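Local coordinates for protein 2-keto-3-deoxy-D-arabinonate dehydratase (Sulfolobus solfataricus, PDB 2Q1C) that catalyses the metal-dependent dehydration of 2-dehydro-3-deoxy-D-arabinonate to 2,5-dioxopentanoate, a step in the pentose oxidation pathway that converts D-arabinonate to 2-oxoglutarate, at residues E138-E143 with D163-R168; P144-V149 with L252-A257; Y159-D164 with S277-L282. All coordinates share one frame; numbering follows the deposited sequence.

Interaction 1 (E138-E143 with D163-R168); sequences EWTLPE and DDVSAR. With CA (calcium ion), chain B; 2KT (2-ketobutyric acid), chain C.
With CG turned opposite the backbone N (chi1 -180°), Trp-139 lays its indole alongside Arg-168, whose side chain sets off beside its own backbone N and bends at chi2 and chi3 to bring the guanidinium back past the ring. This contact supplies two ligands of the metal site of the fumarylacetoacetate hydrolase (FAH) fold, where a loop meets the end of strand 156-164. A single antiparallel bridge joins the two backbones: Leu-141 and Ser-166 form a hydrogen-bonded pair, with Leu-141 N to Ser-166 O and Ser-166 N to Leu-141 O both 3.0 Å. Beyond it, Asp-164 N donates to Glu-143 O.

On the side away from the metal, Arg-168 CB sits over one face of the indole, 3.7 Å from the centroid of the six-membered ring of Trp-139, a CH-pi contact. The guanidinium is inclined by 45° to the indole plane, so the two do not stack; Trp-139 CH2 lies over one guanidinium face, 4.0 Å from Arg-168 NH2. Were the indole replaced by an alanine here, Arg-168 CB would probably lose its aromatic cover, its guanidinium would be freer to turn, and the carbonyl of Gly-261 would miss the indole N-H.

Water 1, in the plane of the guanidinium at its edge, accepts from Arg-168 NH1 and donates to Glu-143 OE1, which also forms a salt bridge with Arg-89. The Glu-143 chain is extended beyond CG, which carries its other oxygen to the calcium ion. The site illustrates how one carboxylate can divide its oxygens between protein and metal. Lys-182, a substrate-binding residue, is hydrogen-bonded to Asp-164 OD2 and Ser-166 OG. Glu-143 OE2 and Asp-164 OD2, 3.2 Å apart, both bind the calcium ion, Asp-164 OD2 at 2.3 Å.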
ATOM      1  N   GLU A 138     -12.409 -42.210   1.458  1.00 40.08           N
ATOM      2  CA  GLU A 138     -12.863 -43.158   2.472  1.00 40.38           C
ATOM      3  C   GLU A 138     -11.743 -43.567   3.430  1.00 40.02           C
ATOM      4  O   GLU A 138     -12.003 -44.207   4.451  1.00 40.14           O
ATOM      5  CB  GLU A 138     -13.466 -44.400   1.813  1.00 40.29           C
ATOM      6  CG  GLU A 138     -14.729 -44.136   0.998  1.00 41.07           C
ATOM      7  CD  GLU A 138     -15.235 -45.378   0.264  1.00 41.48           C
ATOM      8  OE1 GLU A 138     -14.429 -46.307   0.010  1.00 42.63           O
ATOM      9  OE2 GLU A 138     -16.445 -45.424  -0.061  1.00 42.92           O
ATOM     10  N   TRP A 139     -10.505 -43.201   3.098  1.00 39.65           N
ATOM     11  CA  TRP A 139      -9.347 -43.557   3.921  1.00 39.37           C
ATOM     12  C   TRP A 139      -8.260 -42.475   3.901  1.00 39.26           C
ATOM     13  O   TRP A 139      -7.340 -42.509   3.075  1.00 39.43           O
ATOM     14  CB  TRP A 139      -8.785 -44.926   3.499  1.00 39.23           C
ATOM     15  CG  TRP A 139      -7.586 -45.387   4.293  1.00 39.07           C
ATOM     16  CD1 TRP A 139      -7.424 -45.333   5.649  1.00 39.02           C
ATOM     17  CD2 TRP A 139      -6.393 -45.991   3.773  1.00 38.98           C
ATOM     18  NE1 TRP A 139      -6.202 -45.853   6.004  1.00 39.01           N
ATOM     19  CE2 TRP A 139      -5.550 -46.266   4.872  1.00 38.98           C
ATOM     20  CE3 TRP A 139      -5.953 -46.323   2.483  1.00 39.04           C
ATOM     21  CZ2 TRP A 139      -4.291 -46.857   4.724  1.00 39.12           C
ATOM     22  CZ3 TRP A 139      -4.698 -46.910   2.335  1.00 39.05           C
ATOM     23  CH2 TRP A 139      -3.884 -47.170   3.451  1.00 39.12           C
ATOM     24  N   THR A 140      -8.375 -41.521   4.825  1.00 38.87           N
ATOM     25  CA  THR A 140      -7.427 -40.414   4.932  1.00 38.44           C
ATOM     26  C   THR A 140      -6.650 -40.499   6.244  1.00 38.22           C
ATOM     27  O   THR A 140      -7.241 -40.659   7.311  1.00 38.28           O
ATOM     28  CB  THR A 140      -8.148 -39.052   4.812  1.00 38.44           C
ATOM     29  OG1 THR A 140      -8.800 -38.973   3.537  1.00 38.18           O
ATOM     30  CG2 THR A 140      -7.167 -37.894   4.940  1.00 38.37           C
ATOM     31  N   LEU A 141      -5.325 -40.398   6.153  1.00 37.89           N
ATOM     32  CA  LEU A 141      -4.454 -40.507   7.324  1.00 37.60           C
ATOM     33  C   LEU A 141      -3.611 -39.252   7.546  1.00 37.32           C
ATOM     34  O   LEU A 141      -3.246 -38.574   6.584  1.00 37.34           O
ATOM     35  CB  LEU A 141      -3.529 -41.724   7.201  1.00 37.64           C
ATOM     36  CG  LEU A 141      -4.124 -43.136   7.261  1.00 37.88           C
ATOM     37  CD1 LEU A 141      -3.029 -44.167   7.032  1.00 38.03           C
ATOM     38  CD2 LEU A 141      -4.837 -43.400   8.583  1.00 37.76           C
ATOM     39  N   PRO A 142      -3.312 -38.931   8.821  1.00 37.05           N
ATOM     40  CA  PRO A 142      -2.352 -37.870   9.101  1.00 36.86           C
ATOM     41  C   PRO A 142      -0.920 -38.401   9.047  1.00 36.70           C
ATOM     42  O   PRO A 142      -0.661 -39.534   9.466  1.00 36.79           O
ATOM     43  CB  PRO A 142      -2.713 -37.441  10.524  1.00 36.85           C
ATOM     44  CG  PRO A 142      -3.284 -38.665  11.159  1.00 36.83           C
ATOM     45  CD  PRO A 142      -3.863 -39.521  10.058  1.00 37.01           C
ATOM     46  N   GLU A 143      -0.004 -37.595   8.522  1.00 36.37           N
ATOM     47  CA  GLU A 143       1.399 -37.989   8.454  1.00 36.02           C
ATOM     48  C   GLU A 143       2.264 -37.056   9.305  1.00 35.76           C
ATOM     49  O   GLU A 143       2.618 -35.958   8.867  1.00 35.76           O
ATOM     50  CB  GLU A 143       1.878 -38.063   7.000  1.00 35.98           C
ATOM     51  CG  GLU A 143       1.152 -39.124   6.165  1.00 36.06           C
ATOM     52  CD  GLU A 143       1.724 -39.300   4.762  1.00 36.22           C
ATOM     53  OE1 GLU A 143       1.164 -40.107   3.989  1.00 36.56           O
ATOM     54  OE2 GLU A 143       2.730 -38.639   4.423  1.00 36.39           O
ATOM     55  N   ASP A 163       1.717 -31.686   9.857  1.00 32.27           N
ATOM     56  CA  ASP A 163       0.820 -32.769   9.480  1.00 32.40           C
ATOM     57  C   ASP A 163       0.571 -32.712   7.975  1.00 32.43           C
ATOM     58  O   ASP A 163      -0.113 -31.813   7.479  1.00 32.42           O
ATOM     59  CB  ASP A 163      -0.502 -32.665  10.252  1.00 32.52           C
ATOM     60  CG  ASP A 163      -1.383 -33.912  10.116  1.00 33.03           C
ATOM     61  OD1 ASP A 163      -1.198 -34.713   9.173  1.00 33.17           O
ATOM     62  OD2 ASP A 163      -2.283 -34.087  10.966  1.00 33.81           O
ATOM     63  N   ASP A 164       1.150 -33.670   7.255  1.00 32.49           N
ATOM     64  CA  ASP A 164       0.870 -33.860   5.838  1.00 32.56           C
ATOM     65  C   ASP A 164      -0.348 -34.778   5.719  1.00 32.72           C
ATOM     66  O   ASP A 164      -0.223 -36.004   5.731  1.00 32.79           O
ATOM     67  CB  ASP A 164       2.104 -34.434   5.122  1.00 32.44           C
ATOM     68  CG  ASP A 164       1.812 -34.897   3.695  1.00 32.37           C
ATOM     69  OD1 ASP A 164       0.830 -34.437   3.076  1.00 32.38           O
ATOM     70  OD2 ASP A 164       2.579 -35.741   3.189  1.00 32.16           O
ATOM     71  N   VAL A 165      -1.528 -34.173   5.625  1.00 32.96           N
ATOM     72  CA  VAL A 165      -2.778 -34.927   5.579  1.00 33.22           C
ATOM     73  C   VAL A 165      -2.942 -35.528   4.184  1.00 33.51           C
ATOM     74  O   VAL A 165      -2.977 -34.802   3.190  1.00 33.56           O
ATOM     75  CB  VAL A 165      -3.995 -34.042   5.968  1.00 33.22           C
ATOM     76  CG1 VAL A 165      -5.248 -34.883   6.136  1.00 33.04           C
ATOM     77  CG2 VAL A 165      -3.708 -33.270   7.258  1.00 33.10           C
ATOM     78  N   SER A 166      -3.025 -36.856   4.119  1.00 33.93           N
ATOM     79  CA  SER A 166      -3.016 -37.583   2.844  1.00 34.27           C
ATOM     80  C   SER A 166      -4.224 -38.506   2.675  1.00 34.47           C
ATOM     81  O   SER A 166      -4.464 -39.387   3.507  1.00 34.43           O
ATOM     82  CB  SER A 166      -1.726 -38.402   2.705  1.00 34.27           C
ATOM     83  OG  SER A 166      -0.582 -37.650   3.074  1.00 34.33           O
ATOM     84  N   ALA A 167      -4.973 -38.303   1.590  1.00 34.74           N
ATOM     85  CA  ALA A 167      -6.090 -39.177   1.230  1.00 34.94           C
ATOM     86  C   ALA A 167      -5.544 -40.466   0.617  1.00 35.26           C
ATOM     87  O   ALA A 167      -5.547 -40.643  -0.606  1.00 35.31           O
ATOM     88  CB  ALA A 167      -7.033 -38.471   0.269  1.00 34.77           C
ATOM     89  N   ARG A 168      -5.093 -41.364   1.492  1.00 35.61           N
ATOM     90  CA  ARG A 168      -4.336 -42.561   1.114  1.00 35.93           C
ATOM     91  C   ARG A 168      -5.027 -43.510   0.134  1.00 36.20           C
ATOM     92  O   ARG A 168      -4.355 -44.218  -0.620  1.00 36.25           O
ATOM     93  CB  ARG A 168      -3.910 -43.330   2.366  1.00 35.92           C
ATOM     94  CG  ARG A 168      -2.803 -42.661   3.174  1.00 36.30           C
ATOM     95  CD  ARG A 168      -1.468 -42.684   2.439  1.00 36.84           C
ATOM     96  NE  ARG A 168      -1.073 -44.040   2.068  1.00 37.68           N
ATOM     97  CZ  ARG A 168      -0.460 -44.895   2.883  1.00 38.40           C
ATOM     98  NH1 ARG A 168      -0.157 -44.543   4.127  1.00 38.33           N
ATOM     99  NH2 ARG A 168      -0.150 -46.111   2.451  1.00 39.01           N
TER
HETATM  100 CA    CA B 294       4.322 -37.223   3.695  1.00 37.26          CA
HETATM  101  C4  2KT C 295       4.329 -40.126  -0.105  1.00 40.00           C
HETATM  102  C3  2KT C 295       5.387 -40.220   0.612  1.00 40.37           C
HETATM  103  C2  2KT C 295       5.268 -39.620   1.717  1.00 40.51           C
HETATM  104  O3  2KT C 295       4.449 -38.716   1.841  1.00 40.56           O
HETATM  105  C   2KT C 295       6.040 -39.954   2.764  1.00 40.51           C
HETATM  106  OXT 2KT C 295       6.886 -40.869   2.657  1.00 40.73           O
HETATM  107  O   2KT C 295       5.898 -39.336   3.845  1.00 40.36           O
HETATM  108  O   HOH W   1      -0.230 -42.416   5.582  1.00 31.44           O
HETATM  109  O   HOH W   2       6.354 -35.916   3.267  1.00 35.36           O

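Interaction 2 (P144-V149 with L252-A257); sequences PELAVV and LTTGTA. With CA (calcium ion), chain B; 2KT (2-ketobutyric acid), chain C.
Val-148 and Leu-252 form the antiparallel hydrogen-bonded pair that closes strand 144-150 against strand 250-253, and from there segment 252-257 runs on into a substrate-binding loop of the FAH fold. Both backbone bonds of this pair are made, and Val-148 CG2 lies beside Leu-252 CB at 3.9 Å. Next comes the non-hydrogen-bonded pair Ala-147 and Thr-253, followed by Leu-146 O, which accepts from Thr-254 N at 3.0 Å and from Thr-254 OG1 too.

The close-knit centre is the carboxylate of Glu-145. Thr-253 OG1 and Gly-255 N reach its OE2 from opposite faces of the carboxylate plane, a two-sided grip that should limit rotation of the group. Gly-255 N stands 2.8 Å from Glu-145 OE2, and water 2 is a third donor to that oxygen, while Glu-145 OE1 binds the calcium ion at 2.4 Å. Such second-shell bonding exemplifies how a metal ligand is oriented by its neighbours. Gly-255 has a positive phi (97°), where a side chain would run into the carbonyl O of the residue before.

Toward Ala-257, which is partly exposed, the packing is looser. Thr-256 OG1 donates to Pro-144 O from above the carbonyl plane, and water 3 bridges Pro-144 O and Ala-257 N. Here the loop turns to the ligand: Thr-256 N donates to the 2-ketobutyrate carboxylate oxygen O at 3.1 Å.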
ATOM      1  N   PRO A 144       2.578 -37.486  10.544  1.00 35.50           N
ATOM      2  CA  PRO A 144       3.390 -36.717  11.490  1.00 35.25           C
ATOM      3  C   PRO A 144       4.831 -36.577  11.011  1.00 35.03           C
ATOM      4  O   PRO A 144       5.522 -37.582  10.815  1.00 35.02           O
ATOM      5  CB  PRO A 144       3.323 -37.553  12.774  1.00 35.21           C
ATOM      6  CG  PRO A 144       3.010 -38.929  12.324  1.00 35.29           C
ATOM      7  CD  PRO A 144       2.144 -38.775  11.115  1.00 35.46           C
ATOM      8  N   GLU A 145       5.272 -35.339  10.811  1.00 34.80           N
ATOM      9  CA  GLU A 145       6.580 -35.085  10.206  1.00 34.67           C
ATOM     10  C   GLU A 145       7.332 -33.919  10.839  1.00 34.57           C
ATOM     11  O   GLU A 145       6.726 -32.964  11.328  1.00 34.65           O
ATOM     12  CB  GLU A 145       6.431 -34.836   8.703  1.00 34.56           C
ATOM     13  CG  GLU A 145       5.801 -35.988   7.938  1.00 34.53           C
ATOM     14  CD  GLU A 145       5.698 -35.742   6.447  1.00 34.66           C
ATOM     15  OE1 GLU A 145       4.783 -36.316   5.819  1.00 34.38           O
ATOM     16  OE2 GLU A 145       6.533 -34.993   5.894  1.00 34.84           O
ATOM     17  N   LEU A 146       8.659 -34.017  10.829  1.00 34.46           N
ATOM     18  CA  LEU A 146       9.523 -32.895  11.166  1.00 34.39           C
ATOM     19  C   LEU A 146       9.658 -32.022   9.927  1.00 34.41           C
ATOM     20  O   LEU A 146       9.955 -32.519   8.840  1.00 34.44           O
ATOM     21  CB  LEU A 146      10.900 -33.383  11.629  1.00 34.42           C
ATOM     22  CG  LEU A 146      12.000 -32.347  11.904  1.00 34.32           C
ATOM     23  CD1 LEU A 146      11.678 -31.484  13.123  1.00 34.23           C
ATOM     24  CD2 LEU A 146      13.337 -33.040  12.079  1.00 34.26           C
ATOM     25  N   ALA A 147       9.429 -30.725  10.094  1.00 34.41           N
ATOM     26  CA  ALA A 147       9.471 -29.792   8.977  1.00 34.54           C
ATOM     27  C   ALA A 147      10.481 -28.674   9.211  1.00 34.64           C
ATOM     28  O   ALA A 147      10.646 -28.201  10.338  1.00 34.71           O
ATOM     29  CB  ALA A 147       8.090 -29.223   8.713  1.00 34.41           C
ATOM     30  N   VAL A 148      11.156 -28.262   8.141  1.00 34.72           N
ATOM     31  CA  VAL A 148      12.122 -27.163   8.212  1.00 34.82           C
ATOM     32  C   VAL A 148      11.630 -25.911   7.490  1.00 34.97           C
ATOM     33  O   VAL A 148      11.003 -25.998   6.429  1.00 34.95           O
ATOM     34  CB  VAL A 148      13.523 -27.563   7.667  1.00 34.81           C
ATOM     35  CG1 VAL A 148      14.262 -28.420   8.675  1.00 34.75           C
ATOM     36  CG2 VAL A 148      13.419 -28.271   6.309  1.00 34.66           C
ATOM     37  N   VAL A 149      11.913 -24.753   8.083  1.00 35.06           N
ATOM     38  CA  VAL A 149      11.677 -23.462   7.435  1.00 35.16           C
ATOM     39  C   VAL A 149      12.967 -23.018   6.737  1.00 35.23           C
ATOM     40  O   VAL A 149      14.042 -22.995   7.345  1.00 35.13           O
ATOM     41  CB  VAL A 149      11.189 -22.384   8.440  1.00 35.13           C
ATOM     42  CG1 VAL A 149      10.866 -21.080   7.723  1.00 34.97           C
ATOM     43  CG2 VAL A 149       9.966 -22.876   9.197  1.00 35.19           C
ATOM     44  N   LEU A 252       9.699 -27.108   4.146  1.00 33.67           N
ATOM     45  CA  LEU A 252       9.888 -28.458   3.630  1.00 33.91           C
ATOM     46  C   LEU A 252       9.590 -29.466   4.732  1.00 34.12           C
ATOM     47  O   LEU A 252      10.155 -29.389   5.828  1.00 34.10           O
ATOM     48  CB  LEU A 252      11.311 -28.653   3.090  1.00 33.84           C
ATOM     49  CG  LEU A 252      11.685 -30.037   2.540  1.00 33.80           C
ATOM     50  CD1 LEU A 252      10.876 -30.399   1.297  1.00 33.60           C
ATOM     51  CD2 LEU A 252      13.174 -30.113   2.248  1.00 33.87           C
ATOM     52  N   THR A 253       8.696 -30.405   4.434  1.00 34.33           N
ATOM     53  CA  THR A 253       8.343 -31.460   5.380  1.00 34.59           C
ATOM     54  C   THR A 253       9.044 -32.773   5.002  1.00 34.85           C
ATOM     55  O   THR A 253       8.985 -33.211   3.848  1.00 34.85           O
ATOM     56  CB  THR A 253       6.803 -31.597   5.544  1.00 34.48           C
ATOM     57  OG1 THR A 253       6.506 -32.570   6.548  1.00 34.85           O
ATOM     58  CG2 THR A 253       6.120 -31.980   4.240  1.00 34.29           C
ATOM     59  N   THR A 254       9.713 -33.383   5.981  1.00 35.14           N
ATOM     60  CA  THR A 254      10.759 -34.384   5.711  1.00 35.51           C
ATOM     61  C   THR A 254      10.331 -35.849   5.551  1.00 35.87           C
ATOM     62  O   THR A 254      11.185 -36.734   5.445  1.00 35.98           O
ATOM     63  CB  THR A 254      11.884 -34.317   6.769  1.00 35.43           C
ATOM     64  OG1 THR A 254      11.330 -34.549   8.068  1.00 35.46           O
ATOM     65  CG2 THR A 254      12.577 -32.959   6.740  1.00 35.36           C
ATOM     66  N   GLY A 255       9.025 -36.113   5.529  1.00 36.25           N
ATOM     67  CA  GLY A 255       8.526 -37.485   5.390  1.00 36.76           C
ATOM     68  C   GLY A 255       8.163 -38.130   6.716  1.00 37.13           C
ATOM     69  O   GLY A 255       8.692 -37.751   7.765  1.00 37.10           O
ATOM     70  N   THR A 256       7.260 -39.108   6.662  1.00 37.52           N
ATOM     71  CA  THR A 256       6.750 -39.764   7.870  1.00 38.00           C
ATOM     72  C   THR A 256       7.250 -41.202   8.045  1.00 38.40           C
ATOM     73  O   THR A 256       7.724 -41.830   7.095  1.00 38.56           O
ATOM     74  CB  THR A 256       5.198 -39.740   7.921  1.00 37.95           C
ATOM     75  OG1 THR A 256       4.752 -40.106   9.232  1.00 37.94           O
ATOM     76  CG2 THR A 256       4.588 -40.690   6.886  1.00 37.83           C
ATOM     77  N   ALA A 257       7.142 -41.709   9.269  1.00 38.87           N
ATOM     78  CA  ALA A 257       7.479 -43.098   9.572  1.00 39.35           C
ATOM     79  C   ALA A 257       6.363 -43.789  10.354  1.00 39.70           C
ATOM     80  O   ALA A 257       6.368 -45.014  10.496  1.00 39.84           O
ATOM     81  CB  ALA A 257       8.787 -43.174  10.332  1.00 39.26           C
TER
HETATM   82 CA    CA B 294       4.322 -37.223   3.695  1.00 37.26          CA
HETATM   83  C4  2KT C 295       4.329 -40.126  -0.105  1.00 40.00           C
HETATM   84  C3  2KT C 295       5.387 -40.220   0.612  1.00 40.37           C
HETATM   85  C2  2KT C 295       5.268 -39.620   1.717  1.00 40.51           C
HETATM   86  O3  2KT C 295       4.449 -38.716   1.841  1.00 40.56           O
HETATM   87  C   2KT C 295       6.040 -39.954   2.764  1.00 40.51           C
HETATM   88  OXT 2KT C 295       6.886 -40.869   2.657  1.00 40.73           O
HETATM   89  O   2KT C 295       5.898 -39.336   3.845  1.00 40.36           O
HETATM   90  O   HOH W   3       7.436 -39.678  11.386  1.00 39.29           O
HETATM   91  O   HOH W   2       6.354 -35.916   3.267  1.00 35.36           O

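Interaction 3 (Y159-D164 with S277-L282); sequences YTIMDD and SNIGTL. With CA (calcium ion), chain B.
The side chains of Ile-161 and Ile-279 run alongside one another with their directions reversed, Ile-161 pointing out of strand 156-164 and Ile-279 out of the loop just ahead of strand 280-288, into the layer where two beta sheets pack face to face. Strand 156-164 lies between strands 144-150 and 188-196, whereas strand 280-288 runs between 131-133 and 271-276 in another sheet. The axes of the short strand segments approach to 7.9 Å at a crossing angle of -24°, a slight twist of the kind expected when twisted sheets pack with their strands roughly aligned. No hydrogen bond spans the gap, which is filled mainly by apolar side chains.

Ile-161 contributes the largest share. Its CG1 branch, beside the backbone N, runs on to CD1, and Ile-161 CD1 meets Ile-279 CG2 at 3.8 Å and Gly-280 O at 3.4 Å. The other branch, CG2, opposite the backbone N, serves a different neighbour: Ile-161 CG2 approaches Leu-282 CB to 4.1 Å as these two side chains also pass in opposite senses. One branched residue thus fits between two partners on the facing segment 277-282, while Ile-274 and Ile-276 extend the same apolar layer.

Alternation along strand 156-164 explains what is left. Thr-160 and Met-162 point away, Thr-160 OG1 bonding to Val-193 O, while Tyr-159 starts toward the other segment and then leads its ring off, touching Leu-146 and Val-148. On the facing segment, Ile-279 and Gly-280 together lie opposite Ile-276 in a classic beta bulge where strand 280-288 begins. From this bulge Ile-279 CD1 reaches Tyr-159 CB at 4.2 Å.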
ATOM      1  N   TYR A 159      12.747 -25.159  12.813  1.00 33.73           N
ATOM      2  CA  TYR A 159      12.010 -26.425  12.775  1.00 33.53           C
ATOM      3  C   TYR A 159      10.589 -26.265  13.306  1.00 33.24           C
ATOM      4  O   TYR A 159      10.329 -25.419  14.163  1.00 33.13           O
ATOM      5  CB  TYR A 159      12.726 -27.496  13.601  1.00 33.70           C
ATOM      6  CG  TYR A 159      14.152 -27.775  13.185  1.00 33.98           C
ATOM      7  CD1 TYR A 159      14.455 -28.842  12.338  1.00 34.18           C
ATOM      8  CD2 TYR A 159      15.203 -26.982  13.651  1.00 34.11           C
ATOM      9  CE1 TYR A 159      15.765 -29.106  11.958  1.00 34.15           C
ATOM     10  CE2 TYR A 159      16.515 -27.236  13.275  1.00 34.25           C
ATOM     11  CZ  TYR A 159      16.788 -28.299  12.429  1.00 34.19           C
ATOM     12  OH  TYR A 159      18.086 -28.552  12.057  1.00 34.42           O
ATOM     13  N   THR A 160       9.677 -27.086  12.792  1.00 32.98           N
ATOM     14  CA  THR A 160       8.303 -27.144  13.288  1.00 32.78           C
ATOM     15  C   THR A 160       7.707 -28.544  13.102  1.00 32.71           C
ATOM     16  O   THR A 160       8.279 -29.384  12.404  1.00 32.66           O
ATOM     17  CB  THR A 160       7.397 -26.063  12.622  1.00 32.81           C
ATOM     18  OG1 THR A 160       6.136 -25.994  13.304  1.00 32.68           O
ATOM     19  CG2 THR A 160       7.161 -26.364  11.141  1.00 32.62           C
ATOM     20  N   ILE A 161       6.567 -28.786  13.746  1.00 32.59           N
ATOM     21  CA  ILE A 161       5.780 -29.999  13.539  1.00 32.44           C
ATOM     22  C   ILE A 161       4.845 -29.760  12.357  1.00 32.40           C
ATOM     23  O   ILE A 161       4.179 -28.726  12.302  1.00 32.42           O
ATOM     24  CB  ILE A 161       4.920 -30.325  14.782  1.00 32.45           C
ATOM     25  CG1 ILE A 161       5.788 -30.415  16.042  1.00 32.40           C
ATOM     26  CG2 ILE A 161       4.124 -31.608  14.567  1.00 32.52           C
ATOM     27  CD1 ILE A 161       5.033 -30.139  17.328  1.00 32.48           C
ATOM     28  N   MET A 162       4.785 -30.705  11.421  1.00 32.27           N
ATOM     29  CA  MET A 162       3.830 -30.606  10.314  1.00 32.22           C
ATOM     30  C   MET A 162       3.010 -31.876  10.111  1.00 32.23           C
ATOM     31  O   MET A 162       3.537 -32.989  10.184  1.00 32.23           O
ATOM     32  CB  MET A 162       4.518 -30.192   9.004  1.00 32.29           C
ATOM     33  CG  MET A 162       3.574 -30.115   7.795  1.00 32.14           C
ATOM     34  SD  MET A 162       4.152 -29.116   6.412  1.00 32.13           S
ATOM     35  CE  MET A 162       3.880 -27.458   7.028  1.00 31.85           C
ATOM     36  N   ASP A 163       1.717 -31.686   9.857  1.00 32.27           N
ATOM     37  CA  ASP A 163       0.820 -32.769   9.480  1.00 32.40           C
ATOM     38  C   ASP A 163       0.571 -32.712   7.975  1.00 32.43           C
ATOM     39  O   ASP A 163      -0.113 -31.813   7.479  1.00 32.42           O
ATOM     40  CB  ASP A 163      -0.502 -32.665  10.252  1.00 32.52           C
ATOM     41  CG  ASP A 163      -1.383 -33.912  10.116  1.00 33.03           C
ATOM     42  OD1 ASP A 163      -1.198 -34.713   9.173  1.00 33.17           O
ATOM     43  OD2 ASP A 163      -2.283 -34.087  10.966  1.00 33.81           O
ATOM     44  N   ASP A 164       1.150 -33.670   7.255  1.00 32.49           N
ATOM     45  CA  ASP A 164       0.870 -33.860   5.838  1.00 32.56           C
ATOM     46  C   ASP A 164      -0.348 -34.778   5.719  1.00 32.72           C
ATOM     47  O   ASP A 164      -0.223 -36.004   5.731  1.00 32.79           O
ATOM     48  CB  ASP A 164       2.104 -34.434   5.122  1.00 32.44           C
ATOM     49  CG  ASP A 164       1.812 -34.897   3.695  1.00 32.37           C
ATOM     50  OD1 ASP A 164       0.830 -34.437   3.076  1.00 32.38           O
ATOM     51  OD2 ASP A 164       2.579 -35.741   3.189  1.00 32.16           O
ATOM     52  N   SER A 277       9.927 -33.596  20.243  1.00 41.68           N
ATOM     53  CA  SER A 277      10.791 -33.110  21.322  1.00 41.72           C
ATOM     54  C   SER A 277      11.281 -31.685  21.089  1.00 41.70           C
ATOM     55  O   SER A 277      11.654 -31.325  19.970  1.00 41.79           O
ATOM     56  CB  SER A 277      11.992 -34.041  21.504  1.00 41.70           C
ATOM     57  OG  SER A 277      11.576 -35.378  21.710  1.00 41.96           O
ATOM     58  N   ASN A 278      11.258 -30.884  22.153  1.00 41.65           N
ATOM     59  CA  ASN A 278      11.752 -29.497  22.148  1.00 41.64           C
ATOM     60  C   ASN A 278      10.862 -28.484  21.417  1.00 41.45           C
ATOM     61  O   ASN A 278      11.020 -27.274  21.597  1.00 41.56           O
ATOM     62  CB  ASN A 278      13.200 -29.421  21.641  1.00 41.76           C
ATOM     63  CG  ASN A 278      14.141 -30.327  22.421  1.00 42.33           C
ATOM     64  OD1 ASN A 278      14.247 -30.231  23.645  1.00 42.92           O
ATOM     65  ND2 ASN A 278      14.832 -31.213  21.710  1.00 42.89           N
ATOM     66  N   ILE A 279       9.935 -28.974  20.597  1.00 41.09           N
ATOM     67  CA  ILE A 279       9.050 -28.094  19.835  1.00 40.73           C
ATOM     68  C   ILE A 279       7.712 -27.917  20.556  1.00 40.66           C
ATOM     69  O   ILE A 279       7.338 -26.797  20.908  1.00 40.60           O
ATOM     70  CB  ILE A 279       8.859 -28.586  18.373  1.00 40.73           C
ATOM     71  CG1 ILE A 279      10.220 -28.693  17.671  1.00 40.46           C
ATOM     72  CG2 ILE A 279       7.929 -27.646  17.600  1.00 40.54           C
ATOM     73  CD1 ILE A 279      10.195 -29.412  16.336  1.00 40.55           C
ATOM     74  N   GLY A 280       7.008 -29.023  20.781  1.00 40.58           N
ATOM     75  CA  GLY A 280       5.733 -29.006  21.493  1.00 40.49           C
ATOM     76  C   GLY A 280       4.773 -30.065  20.989  1.00 40.50           C
ATOM     77  O   GLY A 280       5.194 -31.130  20.529  1.00 40.45           O
ATOM     78  N   THR A 281       3.479 -29.769  21.079  1.00 40.48           N
ATOM     79  CA  THR A 281       2.439 -30.676  20.600  1.00 40.49           C
ATOM     80  C   THR A 281       1.408 -29.923  19.757  1.00 40.53           C
ATOM     81  O   THR A 281       0.808 -28.949  20.216  1.00 40.50           O
ATOM     82  CB  THR A 281       1.753 -31.430  21.772  1.00 40.52           C
ATOM     83  OG1 THR A 281       2.728 -32.208  22.476  1.00 40.34           O
ATOM     84  CG2 THR A 281       0.654 -32.360  21.266  1.00 40.50           C
ATOM     85  N   LEU A 282       1.223 -30.380  18.520  1.00 40.58           N
ATOM     86  CA  LEU A 282       0.260 -29.787  17.598  1.00 40.62           C
ATOM     87  C   LEU A 282      -1.076 -30.528  17.661  1.00 40.71           C
ATOM     88  O   LEU A 282      -1.143 -31.733  17.399  1.00 40.74           O
ATOM     89  CB  LEU A 282       0.817 -29.784  16.167  1.00 40.57           C
ATOM     90  CG  LEU A 282       0.004 -29.118  15.048  1.00 40.43           C
ATOM     91  CD1 LEU A 282      -0.012 -27.602  15.183  1.00 40.24           C
ATOM     92  CD2 LEU A 282       0.551 -29.520  13.688  1.00 40.58           C
TER
HETATM   93 CA    CA B 294       4.322 -37.223   3.695  1.00 37.26          CA
HETATM   94  O   HOH W   2       6.354 -35.916   3.267  1.00 35.36           O

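All three contacts are buried, yet their chemistry changes along strand 156-164. Interaction 3, at its earlier part, joins two sheets through apolar side chains, without a cross-segment hydrogen bond; interaction 1, at its end, is mostly polar, with metal ligands, backbone bonds and one CH-pi contact, and the two share Asp-163 and Asp-164. Interaction 2 belongs to the neighbouring strand 144-150, tied to 156-164 by probable backbone bonds from Thr-160 N to Ala-147 O and from Met-162 N to Glu-145 O. Interactions 1 and 2 converge on one calcium ion and on 2-ketobutyrate, supplying three carboxylates between them, and their centres lie about 14 Å apart. Interaction 3 comes nearest the surface, through the partly exposed Gly-280 and Thr-281.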